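Local coordinates for extracellular solute-binding protein family 5 (PDB 4ONY) that probably serves as the periplasmic substrate-binding component of an ABC transporter, consistent with capture of peptides or related solutes for uptake, at residues R325-A330 and D412-A417; P380-E385 and D548-S553. One frame throughout, in Å; residues are numbered along the deposited sequence. Where two conformers were deposited one is given.

Overall arrangement
The two contacts lie on the same side of the chain's centre, with their own centres about 16 Å apart. Along the chain their segments alternate: 325-330, 380-385, 412-417, 548-553. Interaction 1 pairs helix 325-333 with the end of helix 404-416; interaction 2 seats the loop before helix 385-389 on the end of helix 537-553. They touch directly, since R325 NH1 lies 3.0 Å from G381 O, a probable hydrogen bond, and Q329 packs on R384. Segments far apart in sequence are thus joined within one lobe of this family 5 solute-binding protein, and neither contact includes a residue of the pocket that holds 1-ethoxy-2-(2-ethoxyethoxy)ethane.

Interaction 1. Residues R325-A330 and D412-A417; sequences RRVRQA and DLLSQA
A330 points its CB toward segment 412-417 and meets L414 CG at 3.6 Å, with L413 CB also close by. V327 and L414 cross at about a right angle, V327 CG1 lying 4.0 Å from L414 CD2. The two methyls of V327 divide the work: CG1, anti to the backbone N (chi1 171°), takes L414, while CG2 packs on A417 CB. On the other flank the extended Q329 crosses L413, again nearly perpendicularly, so that its amide rests against both leucine methyls; the closest pair is Q329 OE1 to L413 CD2 at 3.6 Å. This is van der Waals contact, and no hydrogen bond spans the two segments. R326, bent at chi3 (-61°), lays one face of its guanidinium over the backbone of A417, whose CA stands 3.9 Å above the plane and over its centre. A salt bridge from R326 NH2 to D324 ties down the polar end of that arginine. With axes 8.6 Å apart and directions 166° from one another, the pair is a near-antiparallel helix-helix packing, in which small alanines and branched side chains join helix 325-333 to the C-terminal end of helix 404-416.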
loop_
_atom_site.group_PDB
_atom_site.type_symbol
_atom_site.label_atom_id
_atom_site.label_comp_id
_atom_site.label_asym_id
_atom_site.label_seq_id
_atom_site.Cartn_x
_atom_site.Cartn_y
_atom_site.Cartn_z
ATOM N N ARG A 325 11.626 15.135 22.457
ATOM C CA ARG A 325 11.137 15.513 21.153
ATOM C C ARG A 325 11.723 16.791 20.591
ATOM O O ARG A 325 11.691 16.993 19.363
ATOM C CB ARG A 325 9.611 15.657 21.139
ATOM C CG ARG A 325 9.082 16.903 21.828
ATOM C CD ARG A 325 7.533 16.933 21.700
ATOM N NE ARG A 325 6.962 18.191 22.206
ATOM C CZ ARG A 325 5.638 18.400 22.282
ATOM N NH1 ARG A 325 4.812 17.415 21.954
ATOM N NH2 ARG A 325 5.162 19.543 22.692
ATOM N N ARG A 326 12.190 17.683 21.462
ATOM C CA ARG A 326 12.843 18.897 21.003
ATOM C C ARG A 326 14.170 18.577 20.299
ATOM O O ARG A 326 14.563 19.266 19.341
ATOM C CB ARG A 326 13.126 19.858 22.183
ATOM C CG ARG A 326 11.863 20.349 22.871
ATOM C CD ARG A 326 12.139 21.085 24.164
ATOM N NE ARG A 326 12.803 20.196 25.086
ATOM C CZ ARG A 326 13.169 20.513 26.318
ATOM N NH1 ARG A 326 12.903 21.735 26.813
ATOM N NH2 ARG A 326 13.798 19.622 27.067
ATOM N N VAL A 327 14.884 17.567 20.805
ATOM C CA VAL A 327 16.122 17.114 20.161
ATOM C C VAL A 327 15.809 16.491 18.781
ATOM O O VAL A 327 16.486 16.776 17.772
ATOM C CB VAL A 327 16.859 16.122 21.070
ATOM C CG1 VAL A 327 18.031 15.471 20.356
ATOM C CG2 VAL A 327 17.321 16.788 22.362
ATOM N N ARG A 328 14.799 15.631 18.734
ATOM C CA ARG A 328 14.369 15.038 17.457
ATOM C C ARG A 328 13.966 16.132 16.464
ATOM O O ARG A 328 14.365 16.092 15.304
ATOM C CB ARG A 328 13.217 14.030 17.663
ATOM C CG ARG A 328 13.652 12.877 18.569
ATOM C CD ARG A 328 12.694 11.738 18.533
ATOM N NE ARG A 328 11.333 12.142 18.935
ATOM C CZ ARG A 328 10.797 12.080 20.137
ATOM N NH1 ARG A 328 11.491 11.720 21.176
ATOM N NH2 ARG A 328 9.516 12.404 20.286
ATOM N N GLN A 329 13.228 17.124 16.933
ATOM C CA GLN A 329 12.812 18.235 16.076
ATOM C C GLN A 329 14.022 18.971 15.478
ATOM O O GLN A 329 14.070 19.210 14.280
ATOM C CB GLN A 329 11.955 19.207 16.876
ATOM C CG GLN A 329 11.232 20.323 16.127
ATOM C CD GLN A 329 10.617 21.331 17.122
ATOM O OE1 GLN A 329 10.734 21.202 18.376
ATOM N NE2 GLN A 329 10.009 22.310 16.602
ATOM N N ALA A 330 14.999 19.328 16.323
ATOM C CA ALA A 330 16.244 19.959 15.854
ATOM C C ALA A 330 16.957 19.114 14.797
ATOM O O ALA A 330 17.378 19.634 13.744
ATOM C CB ALA A 330 17.205 20.178 17.021
ATOM N N ASP A 412 19.528 26.548 18.157
ATOM C CA ASP A 412 18.696 27.164 19.173
ATOM C C ASP A 412 17.810 26.107 19.920
ATOM O O ASP A 412 17.716 26.121 21.163
ATOM C CB ASP A 412 17.864 28.321 18.555
ATOM C CG ASP A 412 18.735 29.496 18.022
ATOM O OD1 ASP A 412 19.916 29.631 18.388
ATOM O OD2 ASP A 412 18.218 30.301 17.215
ATOM N N LEU A 413 17.153 25.222 19.172
ATOM C CA LEU A 413 16.345 24.139 19.799
ATOM C C LEU A 413 17.176 23.230 20.719
ATOM O O LEU A 413 16.738 22.910 21.828
ATOM C CB LEU A 413 15.653 23.253 18.756
ATOM C CG LEU A 413 14.368 23.823 18.139
ATOM C CD1 LEU A 413 13.955 23.080 16.868
ATOM C CD2 LEU A 413 13.199 23.777 19.129
ATOM N N LEU A 414 18.353 22.817 20.279
ATOM C CA LEU A 414 19.190 21.925 21.087
ATOM C C LEU A 414 19.640 22.665 22.363
ATOM O O LEU A 414 19.679 22.064 23.408
ATOM C CB LEU A 414 20.428 21.404 20.318
ATOM C CG LEU A 414 20.100 20.449 19.167
ATOM C CD1 LEU A 414 21.318 20.245 18.276
ATOM C CD2 LEU A 414 19.588 19.129 19.674
ATOM N N SER A 415 19.953 23.963 22.249
ATOM C CA SER A 415 20.303 24.769 23.424
ATOM C C SER A 415 19.132 24.858 24.424
ATOM O O SER A 415 19.320 24.644 25.611
ATOM C CB SER A 415 20.793 26.159 23.014
ATOM O OG SER A 415 21.963 26.041 22.238
ATOM N N GLN A 416 17.921 25.081 23.931
ATOM C CA GLN A 416 16.724 25.054 24.803
ATOM C C GLN A 416 16.538 23.693 25.481
ATOM O O GLN A 416 16.039 23.606 26.578
ATOM C CB GLN A 416 15.459 25.398 23.991
ATOM C CG GLN A 416 15.473 26.817 23.414
ATOM C CD GLN A 416 15.376 27.937 24.478
ATOM O OE1 GLN A 416 14.329 28.163 25.026
ATOM N NE2 GLN A 416 16.438 28.650 24.711
ATOM N N ALA A 417 16.977 22.623 24.817
ATOM C CA ALA A 417 16.919 21.270 25.371
ATOM C C ALA A 417 18.112 20.834 26.195
ATOM O O ALA A 417 18.191 19.687 26.572
ATOM C CB ALA A 417 16.733 20.288 24.264
#

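Interaction 2. Residues P380-E385 and D548-S553; sequences PGAVRE and DRVLIS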
loop_
_atom_site.group_PDB
_atom_site.type_symbol
_atom_site.label_atom_id
_atom_site.label_comp_id
_atom_site.label_asym_id
_atom_site.label_seq_id
_atom_site.Cartn_x
_atom_site.Cartn_y
_atom_site.Cartn_z
ATOM N N PRO A 380 -3.379 18.712 25.301
ATOM C CA PRO A 380 -2.934 20.056 24.921
ATOM C C PRO A 380 -1.502 20.201 24.366
ATOM O O PRO A 380 -1.231 21.153 23.617
ATOM C CB PRO A 380 -3.098 20.873 26.227
ATOM C CG PRO A 380 -3.175 19.852 27.328
ATOM C CD PRO A 380 -3.824 18.636 26.711
ATOM N N GLY A 381 -0.589 19.318 24.739
ATOM C CA GLY A 381 0.788 19.434 24.243
ATOM C C GLY A 381 1.121 18.690 22.953
ATOM O O GLY A 381 2.237 18.829 22.419
ATOM N N ALA A 382 0.155 17.926 22.448
ATOM C CA ALA A 382 0.370 16.861 21.482
ATOM C C ALA A 382 0.653 17.327 20.053
ATOM O O ALA A 382 1.318 16.615 19.299
ATOM C CB ALA A 382 -0.802 15.927 21.486
ATOM N N VAL A 383 0.142 18.512 19.700
ATOM C CA VAL A 383 0.310 19.056 18.402
ATOM C C VAL A 383 0.905 20.464 18.494
ATOM O O VAL A 383 0.473 21.277 19.285
ATOM C CB VAL A 383 -1.040 19.124 17.670
ATOM C CG1 VAL A 383 -0.833 19.745 16.296
ATOM C CG2 VAL A 383 -1.630 17.728 17.582
ATOM N N ARG A 384 1.941 20.692 17.706
ATOM C CA ARG A 384 2.663 21.948 17.698
ATOM C C ARG A 384 1.749 22.967 16.996
ATOM O O ARG A 384 0.996 22.612 16.063
ATOM C CB ARG A 384 3.939 21.713 16.876
ATOM C CG ARG A 384 5.115 22.596 17.154
ATOM C CD ARG A 384 6.437 21.938 16.772
ATOM N NE ARG A 384 6.475 21.586 15.356
ATOM C CZ ARG A 384 6.962 20.446 14.873
ATOM N NH1 ARG A 384 7.447 19.491 15.681
ATOM N NH2 ARG A 384 6.927 20.231 13.558
ATOM N N GLU A 385 1.796 24.205 17.446
ATOM C CA GLU A 385 0.997 25.251 16.871
ATOM C C GLU A 385 1.102 25.329 15.328
ATOM O O GLU A 385 0.073 25.484 14.640
ATOM C CB GLU A 385 1.371 26.629 17.477
ATOM C CG GLU A 385 0.592 27.754 16.831
ATOM C CD GLU A 385 0.866 29.137 17.425
ATOM O OE1 GLU A 385 1.974 29.718 17.211
ATOM O OE2 GLU A 385 -0.072 29.660 18.046
ATOM N N ASP A 548 -2.191 12.308 11.937
ATOM C CA ASP A 548 -1.056 12.845 11.197
ATOM C C ASP A 548 -0.393 13.991 11.968
ATOM O O ASP A 548 0.843 14.036 12.116
ATOM C CB ASP A 548 -1.506 13.286 9.788
ATOM C CG ASP A 548 -0.350 13.572 8.855
ATOM O OD1 ASP A 548 0.591 12.780 8.831
ATOM O OD2 ASP A 548 -0.432 14.533 8.063
ATOM N N ARG A 549 -1.210 14.885 12.503
ATOM C CA ARG A 549 -0.711 16.085 13.198
ATOM C C ARG A 549 0.085 15.700 14.439
ATOM O O ARG A 549 1.141 16.262 14.710
ATOM C CB ARG A 549 -1.825 17.038 13.593
ATOM C CG ARG A 549 -2.547 17.693 12.425
ATOM C CD ARG A 549 -3.573 18.729 12.874
ATOM N NE ARG A 549 -4.565 18.932 11.823
ATOM C CZ ARG A 549 -4.404 19.718 10.757
ATOM N NH1 ARG A 549 -3.314 20.479 10.582
ATOM N NH2 ARG A 549 -5.344 19.699 9.834
ATOM N N VAL A 550 -0.415 14.700 15.154
ATOM C CA VAL A 550 0.270 14.254 16.354
ATOM C C VAL A 550 1.618 13.591 16.033
ATOM O O VAL A 550 2.623 13.810 16.755
ATOM C CB VAL A 550 -0.609 13.284 17.176
ATOM C CG1 VAL A 550 0.191 12.745 18.363
ATOM C CG2 VAL A 550 -1.908 13.962 17.626
ATOM N N LEU A 551 1.630 12.778 14.970
ATOM C CA LEU A 551 2.799 12.053 14.592
ATOM C C LEU A 551 3.906 12.976 14.065
ATOM O O LEU A 551 5.081 12.846 14.456
ATOM C CB LEU A 551 2.452 10.978 13.550
ATOM C CG LEU A 551 1.580 9.824 13.979
ATOM C CD1 LEU A 551 1.210 8.946 12.781
ATOM C CD2 LEU A 551 2.265 8.958 15.045
ATOM N N ILE A 552 3.526 13.925 13.227
ATOM C CA ILE A 552 4.452 14.955 12.758
ATOM C C ILE A 552 5.033 15.745 13.947
ATOM O O ILE A 552 6.235 16.059 13.963
ATOM C CB ILE A 552 3.776 15.938 11.804
ATOM C CG1 ILE A 552 3.431 15.245 10.481
ATOM C CG2 ILE A 552 4.690 17.152 11.530
ATOM C CD1 ILE A 552 2.376 15.989 9.661
ATOM N N SER A 553 4.171 16.064 14.926
ATOM C CA SER A 553 4.539 16.899 16.071
ATOM C C SER A 553 5.451 16.175 17.061
ATOM O O SER A 553 6.060 16.804 17.910
ATOM C CB SER A 553 3.307 17.416 16.792
ATOM O OG SER A 553 2.547 18.277 15.958
HETATM O O HOH W 1 3.084 14.523 19.173
HETATM O O HOH W 2 8.030 17.611 12.728
HETATM O O HOH W 3 7.334 19.101 18.557
#
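S553 OG stands anti to its own carbonyl carbon (chi1 -64°), a rotation that places the hydroxyl between R549 O, one turn back in its helix, and the backbone of R384. It accepts from R384 N at 3.0 Å in a nearly straight bond, the N-H...O angle being 169°, and donates to R549 O at 2.8 Å. That carbonyl also receives S553 N, the two donors arriving from opposite faces of its plane. R384 is the N-cap residue of helix 385-389, so the serine joins the start of one helix to a site near the C-terminal end of helix 537-553.

Beside this polar link, V383 crosses V550 at about a right angle, its CG2 3.8 Å from V550 CG2. V383 CG1 also touches R549 CB, the two side chains crossing at a slant. L376 touches both valines from helix 370-376.

The R384 chain, bent at chi3 (59°), brings its guanidinium near the helix end without a direct bond to it. Two waters in the guanidinium plane bridge instead: one accepts from R384 NH2 and donates to I552 O, the other accepts from R384 NH1 and donates to S553 O. Salt bridges to D555 and D386 hold the same group. A third water donates to both A382 O and V550 O.

Carbonyls near the C-terminal end of helix 537-553 thus gain water partners and a nearby cationic group, which would probably offset the partial negative charge at that end, while the serine hydroxyl, both donating and accepting, ties the loop to the helix through R384 N.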